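Local coordinates for putative cytoplasmic protein (Salmonella typhimurium, PDB 2GK3), which is of unknown function but assembles as a hexamer and probably has a fold related to class I glutamine amidotransferases, at residues S110-V115 / A145-V150. Sequence-based numbering, arbitrary orientation.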
loop_
_atom_site.group_PDB
_atom_site.type_symbol
_atom_site.label_atom_id
_atom_site.label_comp_id
_atom_site.label_asym_id
_atom_site.label_seq_id
_atom_site.Cartn_x
_atom_site.Cartn_y
_atom_site.Cartn_z
ATOM N N SER E 110 -29.984 11.540 -8.021
ATOM C CA SER E 110 -30.448 11.177 -9.375
ATOM C C SER E 110 -31.155 9.843 -9.336
ATOM O O SER E 110 -32.280 9.711 -9.838
ATOM C CB SER E 110 -29.278 11.107 -10.362
ATOM O OG SER E 110 -28.667 12.378 -10.503
ATOM N N ILE E 111 -30.495 8.863 -8.716
ATOM C CA ILE E 111 -31.066 7.519 -8.559
ATOM C C ILE E 111 -32.379 7.567 -7.784
ATOM O O ILE E 111 -33.349 6.914 -8.171
ATOM C CB ILE E 111 -30.050 6.513 -7.946
ATOM C CG1 ILE E 111 -28.923 6.255 -8.955
ATOM C CG2 ILE E 111 -30.751 5.209 -7.547
ATOM C CD1 ILE E 111 -27.679 5.555 -8.384
ATOM N N LYS E 112 -32.413 8.368 -6.719
ATOM C CA LYS E 112 -33.631 8.570 -5.935
ATOM C C LYS E 112 -34.796 9.110 -6.794
ATOM O O LYS E 112 -35.892 8.540 -6.783
ATOM C CB LYS E 112 -33.355 9.511 -4.747
ATOM C CG LYS E 112 -34.589 9.840 -3.904
ATOM C CD LYS E 112 -34.219 10.343 -2.524
ATOM C CE LYS E 112 -34.034 11.822 -2.546
ATOM N NZ LYS E 112 -33.624 12.361 -1.241
ATOM N N GLU E 113 -34.554 10.201 -7.522
ATOM C CA GLU E 113 -35.558 10.775 -8.432
ATOM C C GLU E 113 -36.022 9.812 -9.537
ATOM O O GLU E 113 -37.208 9.758 -9.880
ATOM C CB GLU E 113 -35.048 12.090 -9.033
ATOM C CG GLU E 113 -34.770 13.162 -7.961
ATOM C CD GLU E 113 -35.998 13.475 -7.054
ATOM O OE1 GLU E 113 -35.897 13.316 -5.805
ATOM O OE2 GLU E 113 -37.058 13.875 -7.593
ATOM N N TYR E 114 -35.083 9.039 -10.068
ATOM C CA TYR E 114 -35.385 8.013 -11.035
ATOM C C TYR E 114 -36.372 6.996 -10.426
ATOM O O TYR E 114 -37.350 6.603 -11.081
ATOM C CB TYR E 114 -34.074 7.372 -11.513
ATOM C CG TYR E 114 -34.207 5.957 -12.026
ATOM C CD1 TYR E 114 -34.381 5.696 -13.388
ATOM C CD2 TYR E 114 -34.156 4.869 -11.141
ATOM C CE1 TYR E 114 -34.508 4.376 -13.857
ATOM C CE2 TYR E 114 -34.287 3.553 -11.593
ATOM C CZ TYR E 114 -34.456 3.314 -12.944
ATOM O OH TYR E 114 -34.588 2.019 -13.377
ATOM N N VAL E 115 -36.142 6.591 -9.168
ATOM C CA VAL E 115 -37.104 5.712 -8.483
ATOM C C VAL E 115 -38.452 6.422 -8.217
ATOM O O VAL E 115 -39.506 5.861 -8.519
ATOM C CB VAL E 115 -36.535 5.001 -7.196
ATOM C CG1 VAL E 115 -37.539 3.963 -6.660
ATOM C CG2 VAL E 115 -35.212 4.290 -7.482
ATOM N N ALA E 145 -30.750 5.598 1.730
ATOM C CA ALA E 145 -31.332 4.755 2.787
ATOM C C ALA E 145 -32.885 4.765 2.767
ATOM O O ALA E 145 -33.513 3.712 2.805
ATOM C CB ALA E 145 -30.766 5.143 4.176
ATOM N N GLU E 146 -33.492 5.945 2.648
ATOM C CA GLU E 146 -34.967 6.053 2.609
ATOM C C GLU E 146 -35.629 5.400 1.405
ATOM O O GLU E 146 -36.841 5.168 1.422
ATOM C CB GLU E 146 -35.423 7.519 2.666
ATOM C CG GLU E 146 -35.258 8.171 4.021
ATOM C CD GLU E 146 -36.217 7.630 5.072
ATOM O OE1 GLU E 146 -37.227 7.000 4.701
ATOM O OE2 GLU E 146 -35.956 7.837 6.275
ATOM N N VAL E 147 -34.856 5.132 0.355
ATOM C CA VAL E 147 -35.409 4.513 -0.852
ATOM C C VAL E 147 -35.507 2.995 -0.671
ATOM O O VAL E 147 -36.392 2.358 -1.251
ATOM C CB VAL E 147 -34.609 4.894 -2.151
ATOM C CG1 VAL E 147 -35.142 4.163 -3.376
ATOM C CG2 VAL E 147 -34.649 6.400 -2.397
ATOM N N LEU E 148 -34.630 2.418 0.145
ATOM C CA LEU E 148 -34.539 0.943 0.224
ATOM C C LEU E 148 -35.620 0.359 1.128
ATOM O O LEU E 148 -36.044 1.016 2.078
ATOM C CB LEU E 148 -33.130 0.486 0.663
ATOM C CG LEU E 148 -31.960 1.064 -0.157
ATOM C CD1 LEU E 148 -30.642 0.690 0.492
ATOM C CD2 LEU E 148 -31.982 0.666 -1.668
ATOM N N PRO E 149 -36.095 -0.869 0.823
ATOM C CA PRO E 149 -37.159 -1.447 1.643
ATOM C C PRO E 149 -36.649 -2.156 2.913
ATOM O O PRO E 149 -37.378 -2.950 3.524
ATOM C CB PRO E 149 -37.812 -2.439 0.685
ATOM C CG PRO E 149 -36.698 -2.917 -0.144
ATOM C CD PRO E 149 -35.736 -1.762 -0.292
ATOM N N VAL E 150 -35.401 -1.887 3.286
ATOM C CA VAL E 150 -34.812 -2.425 4.519
ATOM C C VAL E 150 -34.180 -1.303 5.345
ATOM O O VAL E 150 -33.857 -0.226 4.822
ATOM C CB VAL E 150 -33.763 -3.557 4.244
ATOM C CG1 VAL E 150 -34.403 -4.736 3.525
ATOM C CG2 VAL E 150 -32.521 -3.032 3.475
#
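Val147 points its side chain at helix 107-116 and divides its two methyls between residues one helical turn apart, Lys112 and Val115. The contact is small, burying 129 Å² in all, and most of it falls on this one valine. The CG1 methyl of Val147, anti to the backbone N (chi1 176°), meets the isopropyl group of Val115 tip to tip, 4.1 Å from Val115 CG1. Val115 CG2 lies at the same 4.1 Å from Val147 CG1, so the methyl sits against both branches rather than one. The CG2 methyl of Val147 instead touches the start of the lysine chain: Lys112 CG is 3.8 Å from Val147 CG2, and Lys112 CD follows at 4.0 Å. Here the two side chains pass at a slant, and on the lysine side only methylenes touch, against the Val147 CG2 methyl. The Val115–Val147 pair is the buried part of the interface. Toward Lys112 the contact becomes more open to solvent, for this residue is partly exposed; its chain bends at chi3 (88°), and NZ forms a salt bridge with Glu109, one turn earlier on the same helix. Glu146, next to Val147, is exposed and its carboxylate turns outward from helix 107-116. Within the loop, the Leu148 N to Ala145 O hydrogen bond, 3.2 Å, closes a turn with Glu146 and Val147 at its centre, and Arg195 bonds to the carbonyls of Ala145 and Leu148. The contact thus joins a helix to the loop between strands 120-124 and 150-151. Tyr215 of strand 207-215 touches Lys112, Val115 and Val147, Thr220 of strand 218-223 packs on Val115, and helix 72-75 lies against Ser110, Glu113 and Tyr114.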